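Local coordinates for protein methanogen homoaconitase large subunit (Methanocaldococcus jannaschii, PDB 4KP2) that forms the iron-sulfur-binding large subunit of a hydro-lyase that interconverts (R)-homocitrate and homoisocitrate through cis-homoaconitate, at residues N131-T143 and A151-Y163. Sequence-based numbering, arbitrary orientation.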
loop_
_atom_site.group_PDB
_atom_site.type_symbol
_atom_site.label_atom_id
_atom_site.label_comp_id
_atom_site.label_asym_id
_atom_site.label_seq_id
_atom_site.Cartn_x
_atom_site.Cartn_y
_atom_site.Cartn_z
ATOM N N ASN A 131 -9.989 33.469 -4.527
ATOM C CA ASN A 131 -10.396 34.202 -5.730
ATOM C C ASN A 131 -9.925 33.586 -7.051
ATOM O O ASN A 131 -10.184 34.133 -8.123
ATOM C CB ASN A 131 -9.979 35.676 -5.651
ATOM C CG ASN A 131 -10.466 36.352 -4.387
ATOM O OD1 ASN A 131 -11.465 35.944 -3.795
ATOM N ND2 ASN A 131 -9.758 37.392 -3.964
ATOM N N MET A 132 -9.246 32.446 -6.973
ATOM C CA MET A 132 -8.745 31.772 -8.167
ATOM C C MET A 132 -9.859 31.120 -8.978
ATOM O O MET A 132 -10.992 30.987 -8.515
ATOM C CB MET A 132 -7.722 30.699 -7.793
ATOM C CG MET A 132 -6.285 31.179 -7.705
ATOM S SD MET A 132 -5.147 29.788 -7.549
ATOM C CE MET A 132 -3.567 30.627 -7.529
ATOM N N PHE A 133 -9.519 30.723 -10.199
ATOM C CA PHE A 133 -10.371 29.850 -10.991
ATOM C C PHE A 133 -9.621 28.543 -11.198
ATOM O O PHE A 133 -8.714 28.462 -12.026
ATOM C CB PHE A 133 -10.707 30.488 -12.338
ATOM C CG PHE A 133 -11.599 29.641 -13.202
ATOM C CD1 PHE A 133 -12.976 29.715 -13.082
ATOM C CD2 PHE A 133 -11.060 28.770 -14.134
ATOM C CE1 PHE A 133 -13.798 28.937 -13.875
ATOM C CE2 PHE A 133 -11.879 27.989 -14.927
ATOM C CZ PHE A 133 -13.249 28.073 -14.798
ATOM N N VAL A 134 -9.994 27.523 -10.433
ATOM C CA VAL A 134 -9.272 26.256 -10.452
ATOM C C VAL A 134 -9.964 25.199 -11.307
ATOM O O VAL A 134 -11.076 24.766 -11.007
ATOM C CB VAL A 134 -9.065 25.707 -9.028
ATOM C CG1 VAL A 134 -8.336 24.372 -9.073
ATOM C CG2 VAL A 134 -8.300 26.711 -8.182
ATOM N N ALA A 135 -9.292 24.788 -12.376
ATOM C CA ALA A 135 -9.815 23.758 -13.261
ATOM C C ALA A 135 -9.086 22.444 -13.018
ATOM O O ALA A 135 -7.862 22.419 -12.890
ATOM C CB ALA A 135 -9.667 24.186 -14.707
ATOM N N GLY A 136 -9.837 21.352 -12.955
ATOM C CA GLY A 136 -9.247 20.060 -12.667
ATOM C C GLY A 136 -9.870 18.907 -13.426
ATOM O O GLY A 136 -11.071 18.898 -13.698
ATOM N N GLY A 137 -9.040 17.927 -13.771
ATOM C CA GLY A 137 -9.507 16.721 -14.427
ATOM C C GLY A 137 -9.975 15.704 -13.405
ATOM O O GLY A 137 -9.504 14.566 -13.377
ATOM N N ASP A 138 -10.904 16.127 -12.556
ATOM C CA ASP A 138 -11.418 15.280 -11.492
ATOM C C ASP A 138 -12.797 15.782 -11.082
ATOM O O ASP A 138 -13.037 16.988 -11.034
ATOM C CB ASP A 138 -10.471 15.302 -10.291
ATOM C CG ASP A 138 -10.839 14.279 -9.237
ATOM O OD1 ASP A 138 -11.641 14.611 -8.340
ATOM O OD2 ASP A 138 -10.319 13.144 -9.303
ATOM N N SER A 139 -13.700 14.854 -10.784
ATOM C CA SER A 139 -15.079 15.206 -10.455
ATOM C C SER A 139 -15.218 15.839 -9.071
ATOM O O SER A 139 -16.318 16.215 -8.666
ATOM C CB SER A 139 -15.988 13.978 -10.571
ATOM O OG SER A 139 -15.543 12.935 -9.722
ATOM N N HIS A 140 -14.105 15.960 -8.354
ATOM C CA HIS A 140 -14.118 16.560 -7.025
ATOM C C HIS A 140 -13.143 17.726 -6.908
ATOM O O HIS A 140 -12.518 17.924 -5.866
ATOM C CB HIS A 140 -13.816 15.510 -5.954
ATOM C CG HIS A 140 -14.864 14.448 -5.841
ATOM N ND1 HIS A 140 -14.875 13.324 -6.640
ATOM C CD2 HIS A 140 -15.940 14.340 -5.028
ATOM C CE1 HIS A 140 -15.909 12.570 -6.319
ATOM N NE2 HIS A 140 -16.574 13.163 -5.344
ATOM N N THR A 141 -13.022 18.499 -7.981
ATOM C CA THR A 141 -12.200 19.701 -7.974
ATOM C C THR A 141 -12.913 20.791 -7.175
ATOM O O THR A 141 -12.304 21.777 -6.760
ATOM C CB THR A 141 -11.915 20.189 -9.409
ATOM O OG1 THR A 141 -11.487 19.081 -10.211
ATOM C CG2 THR A 141 -10.833 21.260 -9.420
ATOM N N CYS A 142 -14.205 20.586 -6.940
ATOM C CA CYS A 142 -15.026 21.522 -6.176
ATOM C C CYS A 142 -14.552 21.679 -4.730
ATOM O O CYS A 142 -14.982 22.593 -4.025
ATOM C CB CYS A 142 -16.490 21.078 -6.197
ATOM S SG CYS A 142 -16.759 19.376 -5.639
ATOM N N THR A 143 -13.669 20.782 -4.300
ATOM C CA THR A 143 -13.106 20.813 -2.954
ATOM C C THR A 143 -12.394 22.135 -2.670
ATOM O O THR A 143 -12.423 22.640 -1.548
ATOM C CB THR A 143 -12.108 19.651 -2.753
ATOM O OG1 THR A 143 -12.744 18.409 -3.077
ATOM C CG2 THR A 143 -11.609 19.602 -1.316
ATOM N N ALA A 151 -13.957 26.632 -8.264
ATOM C CA ALA A 151 -13.273 25.437 -8.740
ATOM C C ALA A 151 -14.248 24.366 -9.215
ATOM O O ALA A 151 -15.133 23.946 -8.471
ATOM C CB ALA A 151 -12.365 24.883 -7.654
ATOM N N THR A 152 -14.079 23.929 -10.459
ATOM C CA THR A 152 -14.934 22.899 -11.038
ATOM C C THR A 152 -14.111 21.821 -11.734
ATOM O O THR A 152 -12.924 22.007 -12.000
ATOM C CB THR A 152 -15.930 23.492 -12.053
ATOM O OG1 THR A 152 -15.220 24.267 -13.026
ATOM C CG2 THR A 152 -16.948 24.378 -11.351
ATOM N N GLY A 153 -14.750 20.693 -12.027
ATOM C CA GLY A 153 -14.082 19.586 -12.684
ATOM C C GLY A 153 -14.420 19.483 -14.158
ATOM O O GLY A 153 -15.564 19.684 -14.562
ATOM N N PHE A 154 -13.414 19.164 -14.966
ATOM C CA PHE A 154 -13.599 19.048 -16.406
ATOM C C PHE A 154 -13.196 17.666 -16.906
ATOM O O PHE A 154 -12.465 16.940 -16.233
ATOM C CB PHE A 154 -12.782 20.116 -17.134
ATOM C CG PHE A 154 -13.214 21.521 -16.828
ATOM C CD1 PHE A 154 -14.163 22.150 -17.612
ATOM C CD2 PHE A 154 -12.672 22.213 -15.757
ATOM C CE1 PHE A 154 -14.567 23.443 -17.335
ATOM C CE2 PHE A 154 -13.071 23.506 -15.475
ATOM C CZ PHE A 154 -14.020 24.121 -16.265
ATOM N N GLY A 155 -13.672 17.314 -18.096
ATOM C CA GLY A 155 -13.327 16.045 -18.708
ATOM C C GLY A 155 -11.989 16.108 -19.413
ATOM O O GLY A 155 -11.317 17.138 -19.400
ATOM N N ALA A 156 -11.602 14.998 -20.034
ATOM C CA ALA A 156 -10.327 14.912 -20.739
ATOM C C ALA A 156 -10.267 15.893 -21.906
ATOM O O ALA A 156 -9.212 16.451 -22.210
ATOM C CB ALA A 156 -10.089 13.492 -21.228
ATOM N N THR A 157 -11.408 16.098 -22.553
ATOM C CA THR A 157 -11.504 17.018 -23.680
ATOM C C THR A 157 -11.298 18.468 -23.244
ATOM O O THR A 157 -10.478 19.185 -23.820
ATOM C CB THR A 157 -12.860 16.872 -24.405
ATOM O OG1 THR A 157 -12.808 15.749 -25.295
ATOM C CG2 THR A 157 -13.189 18.122 -25.201
ATOM N N ASP A 158 -12.037 18.891 -22.223
ATOM C CA ASP A 158 -11.964 20.270 -21.749
ATOM C C ASP A 158 -10.622 20.591 -21.103
ATOM O O ASP A 158 -10.158 21.729 -21.156
ATOM C CB ASP A 158 -13.106 20.568 -20.775
ATOM C CG ASP A 158 -14.430 20.773 -21.481
ATOM O OD1 ASP A 158 -14.414 21.172 -22.664
ATOM O OD2 ASP A 158 -15.484 20.540 -20.855
ATOM N N MET A 159 -10.001 19.585 -20.495
ATOM C CA MET A 159 -8.706 19.773 -19.853
ATOM C C MET A 159 -7.605 20.029 -20.876
ATOM O O MET A 159 -6.641 20.739 -20.596
ATOM C CB MET A 159 -8.353 18.568 -18.975
ATOM C CG MET A 159 -9.064 18.540 -17.624
ATOM S SD MET A 159 -8.349 19.659 -16.405
ATOM C CE MET A 159 -9.313 21.152 -16.665
ATOM N N ALA A 160 -7.756 19.445 -22.060
ATOM C CA ALA A 160 -6.808 19.665 -23.146
ATOM C C ALA A 160 -6.959 21.077 -23.700
ATOM O O ALA A 160 -5.972 21.742 -24.016
ATOM C CB ALA A 160 -7.013 18.638 -24.245
ATOM N N TYR A 161 -8.207 21.520 -23.816
ATOM C CA TYR A 161 -8.522 22.862 -24.290
ATOM C C TYR A 161 -7.919 23.908 -23.361
ATOM O O TYR A 161 -7.306 24.878 -23.809
ATOM C CB TYR A 161 -10.040 23.041 -24.369
ATOM C CG TYR A 161 -10.487 24.383 -24.902
ATOM C CD1 TYR A 161 -10.646 24.592 -26.266
ATOM C CD2 TYR A 161 -10.764 25.438 -24.042
ATOM C CE1 TYR A 161 -11.059 25.815 -26.757
ATOM C CE2 TYR A 161 -11.176 26.665 -24.524
ATOM C CZ TYR A 161 -11.323 26.848 -25.882
ATOM O OH TYR A 161 -11.734 28.067 -26.365
ATOM N N ILE A 162 -8.099 23.698 -22.062
ATOM C CA ILE A 162 -7.573 24.606 -21.050
ATOM C C ILE A 162 -6.047 24.572 -21.020
ATOM O O ILE A 162 -5.396 25.606 -20.866
ATOM C CB ILE A 162 -8.147 24.271 -19.658
ATOM C CG1 ILE A 162 -9.642 24.593 -19.619
ATOM C CG2 ILE A 162 -7.411 25.032 -18.568
ATOM C CD1 ILE A 162 -10.297 24.310 -18.292
ATOM N N TYR A 163 -5.482 23.380 -21.185
ATOM C CA TYR A 163 -4.032 23.216 -21.223
ATOM C C TYR A 163 -3.396 23.987 -22.376
ATOM O O TYR A 163 -2.230 24.369 -22.306
ATOM C CB TYR A 163 -3.657 21.736 -21.332
ATOM C CG TYR A 163 -3.569 21.015 -20.006
ATOM C CD1 TYR A 163 -3.607 21.717 -18.808
ATOM C CD2 TYR A 163 -3.433 19.634 -19.954
ATOM C CE1 TYR A 163 -3.520 21.061 -17.595
ATOM C CE2 TYR A 163 -3.345 18.969 -18.745
ATOM C CZ TYR A 163 -3.389 19.689 -17.568
ATOM O OH TYR A 163 -3.302 19.036 -16.360
#
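The CB of A135 sits in the tight part of this contact, with F154 CE2 at 3.6 Å, M159 CE touching it and I162 CD1 closing the group. F154 has its CG anti to the carbonyl carbon (chi1 -64°), which lays the ring beside A135; I162 CD1 lies over the centre of one face of the F154 ring, 4.0 Å above its plane. M159 is bent at chi2 and chi3, which carries CE to A135 CB and sets SD 3.2 Å from G137 N. Beneath these side chains, strands 133-136 and 151-153 run parallel. T152 N donates to V134 O, G136 N to T152 O, and F154 N to G136 O, the last short at 2.7 Å and nearly straight. These are the last two strands of a parallel five-stranded sheet of order 3-2-1-4-5, part of the alpha-beta-alpha three-layer sandwich of the aconitase family, and helix 156-165 packs back over the A135 side. On the other face the turn after G136 folds over the edge strand: T141 CB rests 3.3 Å from T152 O, and OG1 bonds back to D138 O at 2.7 Å, reaching that carbonyl from 28° outside its plane. Replacing this threonine by alanine is likely to leave D138 O without its hydroxyl partner and to open a gap beside T152 O, where CG2 packs. The packing thins towards D138 and S139, the latter exposed; D138 OD1 accepts from H140 N in an Asx turn and also bonds H120 NE2, and the D138 side chain is about 6 Å from that of C383, a predicted cluster ligand.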